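Local structure of hypothetical protein Atu1540 (Agrobacterium tumefaciens str. C58, 2HWJ) at residues L17-G25 / M103-A114; V56-I66 / G95-M103. The protein is of unknown function but has a putative ParB-like nuclease domain and may act on nucleic acid. All blocks are in the same frame, centred on the assembly; numbering follows the deposited sequence.

Contact 1. Residues L17-G25 / M103-A114; sequences LRPTQIAVG and MDHRNLIYPFDA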
loop_
_atom_site.group_PDB
_atom_site.type_symbol
_atom_site.label_atom_id
_atom_site.label_comp_id
_atom_site.label_asym_id
_atom_site.label_seq_id
_atom_site.Cartn_x
_atom_site.Cartn_y
_atom_site.Cartn_z
ATOM N N LEU A 17 26.638 -3.204 -10.406
ATOM C CA LEU A 17 25.214 -3.278 -10.155
ATOM C C LEU A 17 24.469 -3.905 -11.251
ATOM O O LEU A 17 24.652 -3.593 -12.412
ATOM C CB LEU A 17 24.576 -1.934 -9.977
ATOM C CG LEU A 17 24.756 -1.341 -8.610
ATOM C CD1 LEU A 17 24.630 0.189 -8.729
ATOM C CD2 LEU A 17 23.701 -1.923 -7.726
ATOM N N ARG A 18 23.546 -4.748 -10.881
ATOM C CA ARG A 18 22.772 -5.378 -11.867
ATOM C C ARG A 18 21.437 -4.646 -12.000
ATOM O O ARG A 18 20.686 -4.605 -11.079
ATOM C CB ARG A 18 22.629 -6.837 -11.480
ATOM C CG ARG A 18 23.913 -7.557 -11.701
ATOM C CD ARG A 18 23.865 -8.434 -12.909
ATOM N NE ARG A 18 24.637 -9.640 -12.596
ATOM C CZ ARG A 18 25.795 -10.003 -13.161
ATOM N NH1 ARG A 18 26.316 -9.324 -14.192
ATOM N NH2 ARG A 18 26.418 -11.106 -12.730
ATOM N N PRO A 19 21.148 -4.074 -13.162
ATOM C CA PRO A 19 19.907 -3.378 -13.470
ATOM C C PRO A 19 18.648 -4.209 -13.181
ATOM O O PRO A 19 18.762 -5.430 -13.135
ATOM C CB PRO A 19 19.975 -3.185 -14.998
ATOM C CG PRO A 19 21.371 -3.218 -15.325
ATOM C CD PRO A 19 22.099 -4.056 -14.283
ATOM N N THR A 20 17.451 -3.583 -13.073
ATOM C CA THR A 20 16.289 -4.413 -13.029
ATOM C C THR A 20 15.249 -3.954 -14.004
ATOM O O THR A 20 14.063 -4.294 -13.904
ATOM C CB THR A 20 15.741 -4.609 -11.516
ATOM O OG1 THR A 20 15.330 -3.370 -10.967
ATOM C CG2 THR A 20 16.781 -5.280 -10.553
ATOM N N GLN A 21 15.670 -3.194 -14.998
ATOM C CA GLN A 21 14.794 -2.715 -16.112
ATOM C C GLN A 21 15.635 -2.545 -17.365
ATOM O O GLN A 21 16.872 -2.440 -17.317
ATOM C CB GLN A 21 14.066 -1.411 -15.740
ATOM C CG GLN A 21 14.942 -0.176 -15.575
ATOM C CD GLN A 21 14.208 0.955 -14.928
ATOM O OE1 GLN A 21 13.719 0.776 -13.845
ATOM N NE2 GLN A 21 14.165 2.152 -15.554
ATOM N N ILE A 22 14.978 -2.516 -18.507
ATOM C CA ILE A 22 15.633 -2.543 -19.790
ATOM C C ILE A 22 15.894 -1.145 -20.278
ATOM O O ILE A 22 16.886 -0.914 -20.954
ATOM C CB ILE A 22 14.774 -3.338 -20.748
ATOM C CG1 ILE A 22 14.786 -4.780 -20.282
ATOM C CG2 ILE A 22 15.365 -3.340 -22.115
ATOM C CD1 ILE A 22 13.832 -5.604 -20.892
ATOM N N ALA A 23 15.050 -0.179 -19.882
ATOM C CA ALA A 23 15.102 1.159 -20.516
ATOM C C ALA A 23 15.020 2.304 -19.548
ATOM O O ALA A 23 14.580 2.109 -18.443
ATOM C CB ALA A 23 14.086 1.303 -21.653
ATOM N N VAL A 24 15.519 3.468 -19.969
ATOM C CA VAL A 24 15.353 4.730 -19.265
ATOM C C VAL A 24 15.273 5.805 -20.342
ATOM O O VAL A 24 15.505 5.534 -21.532
ATOM C CB VAL A 24 16.571 5.073 -18.388
ATOM C CG1 VAL A 24 16.670 4.187 -17.166
ATOM C CG2 VAL A 24 17.915 4.985 -19.234
ATOM N N GLY A 25 14.967 7.033 -19.941
ATOM C CA GLY A 25 14.813 8.137 -20.865
ATOM C C GLY A 25 16.123 8.869 -20.809
ATOM O O GLY A 25 16.478 9.456 -19.801
HETATM N N MSE A 103 11.352 -11.689 -7.657
HETATM C CA MSE A 103 11.452 -10.264 -7.991
HETATM C C MSE A 103 10.230 -9.782 -8.833
HETATM O O MSE A 103 9.556 -8.737 -8.551
HETATM C CB MSE A 103 12.704 -9.992 -8.806
HETATM C CG MSE A 103 13.983 -10.325 -8.099
HETATM SE SE MSE A 103 14.381 -8.955 -6.745
HETATM C CE MSE A 103 15.253 -7.734 -8.032
ATOM N N ASP A 104 9.952 -10.559 -9.870
ATOM C CA ASP A 104 8.856 -10.236 -10.740
ATOM C C ASP A 104 7.602 -10.171 -9.917
ATOM O O ASP A 104 6.801 -9.290 -10.085
ATOM C CB ASP A 104 8.721 -11.325 -11.784
ATOM C CG ASP A 104 7.487 -11.157 -12.657
ATOM O OD1 ASP A 104 7.102 -9.989 -13.056
ATOM O OD2 ASP A 104 6.929 -12.251 -12.913
ATOM N N HIS A 105 7.470 -11.104 -8.996
ATOM C CA HIS A 105 6.271 -11.285 -8.220
ATOM C C HIS A 105 6.123 -10.159 -7.243
ATOM O O HIS A 105 5.034 -9.848 -6.809
ATOM C CB HIS A 105 6.435 -12.548 -7.411
ATOM C CG HIS A 105 5.176 -13.270 -7.167
ATOM N ND1 HIS A 105 4.942 -14.535 -7.672
ATOM C CD2 HIS A 105 4.084 -12.935 -6.429
ATOM C CE1 HIS A 105 3.737 -14.935 -7.287
ATOM N NE2 HIS A 105 3.192 -13.984 -6.528
ATOM N N ARG A 106 7.240 -9.622 -6.824
ATOM C CA ARG A 106 7.200 -8.576 -5.874
ATOM C C ARG A 106 7.350 -7.237 -6.554
ATOM O O ARG A 106 7.527 -6.234 -5.867
ATOM C CB ARG A 106 8.236 -8.810 -4.791
ATOM C CG ARG A 106 7.590 -9.593 -3.644
ATOM C CD ARG A 106 8.592 -10.476 -3.004
ATOM N NE ARG A 106 9.601 -9.660 -2.321
ATOM C CZ ARG A 106 9.645 -9.565 -0.996
ATOM N NH1 ARG A 106 8.759 -10.228 -0.272
ATOM N NH2 ARG A 106 10.553 -8.811 -0.413
ATOM N N ASN A 107 7.235 -7.219 -7.900
ATOM C CA ASN A 107 7.224 -5.984 -8.667
ATOM C C ASN A 107 8.488 -5.149 -8.559
ATOM O O ASN A 107 8.406 -3.927 -8.467
ATOM C CB ASN A 107 6.034 -5.157 -8.250
ATOM C CG ASN A 107 4.697 -5.759 -8.747
ATOM O OD1 ASN A 107 4.636 -6.527 -9.737
ATOM N ND2 ASN A 107 3.627 -5.404 -8.067
ATOM N N LEU A 108 9.641 -5.809 -8.611
ATOM C CA LEU A 108 10.913 -5.170 -8.472
ATOM C C LEU A 108 11.615 -5.207 -9.794
ATOM O O LEU A 108 12.776 -4.703 -9.925
ATOM C CB LEU A 108 11.735 -5.826 -7.356
ATOM C CG LEU A 108 11.055 -5.616 -5.938
ATOM C CD1 LEU A 108 11.631 -6.408 -4.780
ATOM C CD2 LEU A 108 10.924 -4.169 -5.539
ATOM N N ILE A 109 10.960 -5.755 -10.833
ATOM C CA ILE A 109 11.619 -5.672 -12.154
ATOM C C ILE A 109 10.717 -5.088 -13.163
ATOM O O ILE A 109 9.599 -4.961 -12.903
ATOM C CB ILE A 109 12.120 -6.980 -12.632
ATOM C CG1 ILE A 109 10.955 -7.947 -12.794
ATOM C CG2 ILE A 109 13.235 -7.451 -11.679
ATOM C CD1 ILE A 109 11.270 -9.169 -13.547
ATOM N N TYR A 110 11.216 -4.662 -14.303
ATOM C CA TYR A 110 10.357 -4.033 -15.260
ATOM C C TYR A 110 10.898 -4.392 -16.605
ATOM O O TYR A 110 11.573 -3.604 -17.229
ATOM C CB TYR A 110 10.313 -2.519 -15.064
ATOM C CG TYR A 110 9.265 -1.865 -15.909
ATOM C CD1 TYR A 110 9.613 -1.036 -17.008
ATOM C CD2 TYR A 110 7.892 -2.144 -15.689
ATOM C CE1 TYR A 110 8.643 -0.438 -17.846
ATOM C CE2 TYR A 110 6.872 -1.526 -16.470
ATOM C CZ TYR A 110 7.269 -0.684 -17.570
ATOM O OH TYR A 110 6.268 -0.085 -18.346
ATOM N N PRO A 111 10.645 -5.617 -17.039
ATOM C CA PRO A 111 11.271 -6.129 -18.265
ATOM C C PRO A 111 10.567 -5.609 -19.493
ATOM O O PRO A 111 9.936 -6.396 -20.172
ATOM C CB PRO A 111 11.025 -7.619 -18.194
ATOM C CG PRO A 111 9.784 -7.751 -17.377
ATOM C CD PRO A 111 9.760 -6.597 -16.396
ATOM N N PHE A 112 10.618 -4.296 -19.740
ATOM C CA PHE A 112 10.015 -3.738 -20.939
ATOM C C PHE A 112 11.018 -2.935 -21.729
ATOM O O PHE A 112 11.746 -2.133 -21.168
ATOM C CB PHE A 112 8.809 -2.882 -20.622
ATOM C CG PHE A 112 7.637 -3.642 -20.091
ATOM C CD1 PHE A 112 7.540 -3.949 -18.759
ATOM C CD2 PHE A 112 6.612 -4.019 -20.922
ATOM C CE1 PHE A 112 6.426 -4.655 -18.277
ATOM C CE2 PHE A 112 5.509 -4.707 -20.456
ATOM C CZ PHE A 112 5.401 -4.995 -19.152
ATOM N N ASP A 113 11.073 -3.160 -23.040
ATOM C CA ASP A 113 12.090 -2.512 -23.868
ATOM C C ASP A 113 11.683 -1.098 -24.248
ATOM O O ASP A 113 10.566 -0.705 -24.033
ATOM C CB ASP A 113 12.315 -3.296 -25.158
ATOM C CG ASP A 113 11.137 -3.231 -26.033
ATOM O OD1 ASP A 113 10.524 -2.143 -26.133
ATOM O OD2 ASP A 113 10.810 -4.269 -26.642
ATOM N N ALA A 114 12.597 -0.407 -24.917
ATOM C CA ALA A 114 12.448 0.975 -25.288
ATOM C C ALA A 114 11.168 1.239 -26.119
ATOM O O ALA A 114 10.672 2.375 -26.126
ATOM C CB ALA A 114 13.730 1.511 -25.956
#
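Thr20 packs against Leu108 and Ile109 where two mostly extended, largely non-strand segments run side by side. The OG1 of Thr20, set between its own backbone N and carbonyl carbon (chi1 63°), is hydrogen-bonded to Leu65 O, and Thr20 OG1 also lies 3.1 Å from Leu108 O. The CG2 methyl of Thr20 lies 3.8 Å from CE of the selenomethionine Met103, the two side chains crossing at about a right angle. A threonine thus meets carbonyls with one branch and an apolar methyl with the other. Beside it, the CG2 methyl of Ile109 packs 3.8 Å from Thr20 CB. The backbones join once, Tyr110 N donating to Thr20 O at 2.9 Å, next to a single beta bridge between Gln21 and Tyr110.

Farther along, Ile22 CD1 lies 3.6 Å from Pro111 C, while Ile22 CG2 comes within 3.8 Å of Asp113 CA. Phe112 O, just past the inverse gamma turn centred on Pro111, lies 3.3 Å from Ile22 CB. Ala23 and Ala114 then meet methyl to methyl, CB to CB at 4.3 Å, small residues suited to closely spaced chains.

A Schellman motif with Asn107 at C-prime ends helix 96-105 and releases the chain into this pairing. Strand 23-24 pairs in turn with strand 132-133, and helix 69-77 brings His69 against Thr20 and Gln21.

Contact 2. Residues V56-I66 / G95-M103; sequences VAGPKDRAYLI and GKDEFWSVM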
loop_
_atom_site.group_PDB
_atom_site.type_symbol
_atom_site.label_atom_id
_atom_site.label_comp_id
_atom_site.label_asym_id
_atom_site.label_seq_id
_atom_site.Cartn_x
_atom_site.Cartn_y
_atom_site.Cartn_z
ATOM N N VAL A 56 19.006 -4.977 -3.671
ATOM C CA VAL A 56 18.502 -6.228 -3.125
ATOM C C VAL A 56 19.625 -7.193 -3.301
ATOM O O VAL A 56 20.297 -7.171 -4.279
ATOM C CB VAL A 56 17.240 -6.651 -3.970
ATOM C CG1 VAL A 56 17.091 -8.133 -4.095
ATOM C CG2 VAL A 56 16.003 -6.130 -3.357
ATOM N N ALA A 57 19.856 -8.097 -2.401
ATOM C CA ALA A 57 20.981 -8.990 -2.623
ATOM C C ALA A 57 20.419 -10.176 -3.401
ATOM O O ALA A 57 19.448 -10.764 -2.975
ATOM C CB ALA A 57 21.660 -9.414 -1.298
ATOM N N GLY A 58 21.021 -10.494 -4.558
ATOM C CA GLY A 58 20.603 -11.611 -5.365
ATOM C C GLY A 58 21.569 -12.725 -5.262
ATOM O O GLY A 58 22.437 -12.722 -4.435
ATOM N N PRO A 59 21.445 -13.673 -6.163
ATOM C CA PRO A 59 22.199 -14.903 -6.257
ATOM C C PRO A 59 23.666 -14.610 -6.436
ATOM O O PRO A 59 24.004 -13.556 -6.960
ATOM C CB PRO A 59 21.694 -15.517 -7.522
ATOM C CG PRO A 59 20.405 -14.918 -7.714
ATOM C CD PRO A 59 20.505 -13.509 -7.269
ATOM N N LYS A 60 24.539 -15.535 -5.999
ATOM C CA LYS A 60 25.996 -15.287 -5.981
ATOM C C LYS A 60 26.122 -14.052 -5.198
ATOM O O LYS A 60 25.255 -13.761 -4.355
ATOM C CB LYS A 60 26.513 -15.059 -7.386
ATOM C CG LYS A 60 26.186 -16.259 -8.255
ATOM C CD LYS A 60 26.756 -17.533 -7.597
ATOM C CE LYS A 60 25.928 -18.787 -7.962
ATOM N NZ LYS A 60 26.199 -19.357 -9.373
ATOM N N ASP A 61 27.103 -13.222 -5.399
ATOM C CA ASP A 61 26.877 -12.143 -4.440
ATOM C C ASP A 61 26.171 -10.841 -4.883
ATOM O O ASP A 61 26.154 -9.826 -4.207
ATOM C CB ASP A 61 27.981 -12.067 -3.399
ATOM C CG ASP A 61 27.729 -13.058 -2.284
ATOM O OD1 ASP A 61 28.666 -13.870 -2.035
ATOM O OD2 ASP A 61 26.550 -13.070 -1.732
ATOM N N ARG A 62 25.463 -10.945 -5.981
ATOM C CA ARG A 62 25.273 -9.816 -6.772
ATOM C C ARG A 62 24.232 -8.884 -6.136
ATOM O O ARG A 62 23.308 -9.303 -5.450
ATOM C CB ARG A 62 25.027 -10.295 -8.220
ATOM C CG ARG A 62 26.260 -11.023 -8.897
ATOM C CD ARG A 62 27.486 -10.082 -8.833
ATOM N NE ARG A 62 28.293 -10.018 -10.051
ATOM C CZ ARG A 62 28.187 -9.117 -11.058
ATOM N NH1 ARG A 62 27.288 -8.136 -11.085
ATOM N NH2 ARG A 62 29.028 -9.219 -12.088
ATOM N N ALA A 63 24.437 -7.595 -6.293
ATOM C CA ALA A 63 23.479 -6.579 -5.884
ATOM C C ALA A 63 22.622 -6.090 -7.066
ATOM O O ALA A 63 23.188 -5.649 -8.095
ATOM C CB ALA A 63 24.221 -5.437 -5.318
ATOM N N TYR A 64 21.292 -6.112 -6.906
ATOM C CA TYR A 64 20.361 -5.604 -7.956
ATOM C C TYR A 64 19.788 -4.266 -7.624
ATOM O O TYR A 64 19.218 -4.125 -6.551
ATOM C CB TYR A 64 19.189 -6.605 -8.169
ATOM C CG TYR A 64 19.720 -7.832 -8.804
ATOM C CD1 TYR A 64 20.569 -8.690 -8.055
ATOM C CD2 TYR A 64 19.549 -8.062 -10.193
ATOM C CE1 TYR A 64 21.178 -9.822 -8.653
ATOM C CE2 TYR A 64 20.122 -9.187 -10.796
ATOM C CZ TYR A 64 20.927 -10.059 -9.997
ATOM O OH TYR A 64 21.521 -11.150 -10.514
ATOM N N LEU A 65 19.940 -3.302 -8.503
ATOM C CA LEU A 65 19.523 -1.892 -8.298
ATOM C C LEU A 65 18.025 -1.853 -8.404
ATOM O O LEU A 65 17.463 -2.381 -9.359
ATOM C CB LEU A 65 20.044 -1.029 -9.457
ATOM C CG LEU A 65 19.622 0.425 -9.403
ATOM C CD1 LEU A 65 20.089 1.115 -8.096
ATOM C CD2 LEU A 65 20.104 1.219 -10.620
ATOM N N ILE A 66 17.366 -1.187 -7.471
ATOM C CA ILE A 66 15.887 -1.266 -7.385
ATOM C C ILE A 66 15.221 0.050 -7.789
ATOM O O ILE A 66 14.065 0.112 -8.207
ATOM C CB ILE A 66 15.481 -1.748 -5.950
ATOM C CG1 ILE A 66 15.479 -3.235 -5.984
ATOM C CG2 ILE A 66 14.126 -1.324 -5.523
ATOM C CD1 ILE A 66 15.194 -3.644 -7.346
ATOM N N GLY A 95 18.243 -19.665 -6.102
ATOM C CA GLY A 95 18.772 -19.790 -7.454
ATOM C C GLY A 95 18.191 -18.696 -8.372
ATOM O O GLY A 95 17.324 -17.868 -7.987
ATOM N N LYS A 96 18.633 -18.700 -9.617
ATOM C CA LYS A 96 18.467 -17.525 -10.467
ATOM C C LYS A 96 17.055 -17.452 -11.036
ATOM O O LYS A 96 16.442 -16.398 -11.179
ATOM C CB LYS A 96 19.517 -17.582 -11.579
ATOM C CG LYS A 96 20.981 -17.411 -11.014
ATOM C CD LYS A 96 21.723 -18.746 -10.511
ATOM C CE LYS A 96 23.252 -18.447 -10.591
ATOM N NZ LYS A 96 23.915 -18.516 -12.007
ATOM N N ASP A 97 16.572 -18.630 -11.344
ATOM C CA ASP A 97 15.276 -18.847 -11.832
ATOM C C ASP A 97 14.317 -18.291 -10.794
ATOM O O ASP A 97 13.482 -17.411 -11.059
ATOM C CB ASP A 97 15.152 -20.374 -11.828
ATOM C CG ASP A 97 14.698 -20.911 -13.128
ATOM O OD1 ASP A 97 14.216 -20.064 -13.917
ATOM O OD2 ASP A 97 14.828 -22.162 -13.342
ATOM N N GLU A 98 14.459 -18.824 -9.579
ATOM C CA GLU A 98 13.508 -18.527 -8.562
ATOM C C GLU A 98 13.620 -17.030 -8.223
ATOM O O GLU A 98 12.629 -16.327 -8.111
ATOM C CB GLU A 98 13.716 -19.442 -7.383
ATOM C CG GLU A 98 12.686 -19.198 -6.352
ATOM C CD GLU A 98 12.605 -20.273 -5.324
ATOM O OE1 GLU A 98 13.626 -20.952 -5.060
ATOM O OE2 GLU A 98 11.512 -20.414 -4.730
ATOM N N PHE A 99 14.841 -16.541 -8.151
ATOM C CA PHE A 99 15.040 -15.200 -7.896
ATOM C C PHE A 99 14.232 -14.314 -8.819
ATOM O O PHE A 99 13.519 -13.440 -8.363
ATOM C CB PHE A 99 16.491 -14.926 -8.141
ATOM C CG PHE A 99 16.841 -13.486 -8.048
ATOM C CD1 PHE A 99 16.871 -12.865 -6.839
ATOM C CD2 PHE A 99 17.113 -12.753 -9.190
ATOM C CE1 PHE A 99 17.226 -11.518 -6.740
ATOM C CE2 PHE A 99 17.481 -11.336 -9.109
ATOM C CZ PHE A 99 17.520 -10.732 -7.891
ATOM N N TRP A 100 14.348 -14.480 -10.123
ATOM C CA TRP A 100 13.670 -13.515 -10.984
ATOM C C TRP A 100 12.191 -13.551 -10.807
ATOM O O TRP A 100 11.555 -12.507 -10.773
ATOM C CB TRP A 100 13.925 -13.830 -12.424
ATOM C CG TRP A 100 15.216 -13.380 -12.845
ATOM C CD1 TRP A 100 16.270 -14.172 -13.204
ATOM C CD2 TRP A 100 15.694 -12.007 -12.859
ATOM N NE1 TRP A 100 17.361 -13.372 -13.448
ATOM C CE2 TRP A 100 17.042 -12.049 -13.250
ATOM C CE3 TRP A 100 15.124 -10.771 -12.500
ATOM C CZ2 TRP A 100 17.816 -10.906 -13.434
ATOM C CZ3 TRP A 100 15.890 -9.609 -12.660
ATOM C CH2 TRP A 100 17.238 -9.692 -13.159
ATOM N N SER A 101 11.642 -14.761 -10.714
ATOM C CA SER A 101 10.264 -14.975 -10.335
ATOM C C SER A 101 9.856 -14.214 -9.079
ATOM O O SER A 101 8.852 -13.494 -9.080
ATOM C CB SER A 101 10.017 -16.466 -10.132
ATOM O OG SER A 101 8.809 -16.688 -9.477
ATOM N N VAL A 102 10.630 -14.351 -8.009
ATOM C CA VAL A 102 10.242 -13.697 -6.789
ATOM C C VAL A 102 10.284 -12.173 -6.997
ATOM O O VAL A 102 9.320 -11.461 -6.561
ATOM C CB VAL A 102 11.074 -14.173 -5.635
ATOM C CG1 VAL A 102 11.083 -13.222 -4.532
ATOM C CG2 VAL A 102 10.496 -15.454 -5.150
HETATM N N MSE A 103 11.352 -11.689 -7.657
HETATM C CA MSE A 103 11.452 -10.264 -7.991
HETATM C C MSE A 103 10.230 -9.782 -8.833
HETATM O O MSE A 103 9.556 -8.737 -8.551
HETATM C CB MSE A 103 12.704 -9.992 -8.806
HETATM C CG MSE A 103 13.983 -10.325 -8.099
HETATM SE SE MSE A 103 14.381 -8.955 -6.745
HETATM C CE MSE A 103 15.253 -7.734 -8.032
#
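Phe99 and Tyr64 dominate the aromatic part of this contact. The edge of Phe99 points at the face of Tyr64, with CZ over the ring centre, in an edge-to-face pair whose centroids are 4.7 Å apart and whose planes are inclined at 52°. Tyr64 in turn directs its own edge at the face of Trp100, offset, the planes at 90°, and the three rings form a cluster.

CH-pi contact comes from Pro59, whose CD sits over one face of Phe99, 3.7 Å from the centroid. With CG anti to the backbone N (chi1 174°), Phe99 extends from the helix toward the hairpin, where Gly58, lacking a side chain, lets its CA come within 3.6 Å of Phe99 CE1.

The aliphatic contacts gather round the flexible selenomethionine Met103: its SE meets Val56 CG1 at 3.9 Å, and its CE reaches both Tyr64 CB and Ile66 CD1.

At the exposed end, two lysines approach with like charge, Lys60 NZ lying 3.6 Å from Lys96 NZ, while Lys96 CG packs on Pro59 CB.

The attraction between hairpin and helix is therefore chiefly apolar and aromatic. The two lysine ends are exposed and their exact spacing is uncertain, so the pair probably contributes little either way.

In the fold
Contacts 1 and 2 have centres about 12 Å apart and share Met103, in the last turn of helix 96-105. Met103 serves both, packing on the 56-66 hairpin and on Thr20, while the turns before it belong to contact 2. The two also touch directly: Thr20 OG1 is 2.8 Å from Leu65 O and Arg18 N 3.0 Å from Ala63 O, both probable hydrogen bonds, so the chain at Arg18-Thr20 lies beside strand 63-65, an outermost strand of the mixed sheet. The centre of contact 1 lies about 8 Å from the chain centre and that of contact 2 about 18 Å. Asp104 of contact 1 and Glu98 of contact 2 form salt bridges with Arg118 and Arg168 of the second subunit.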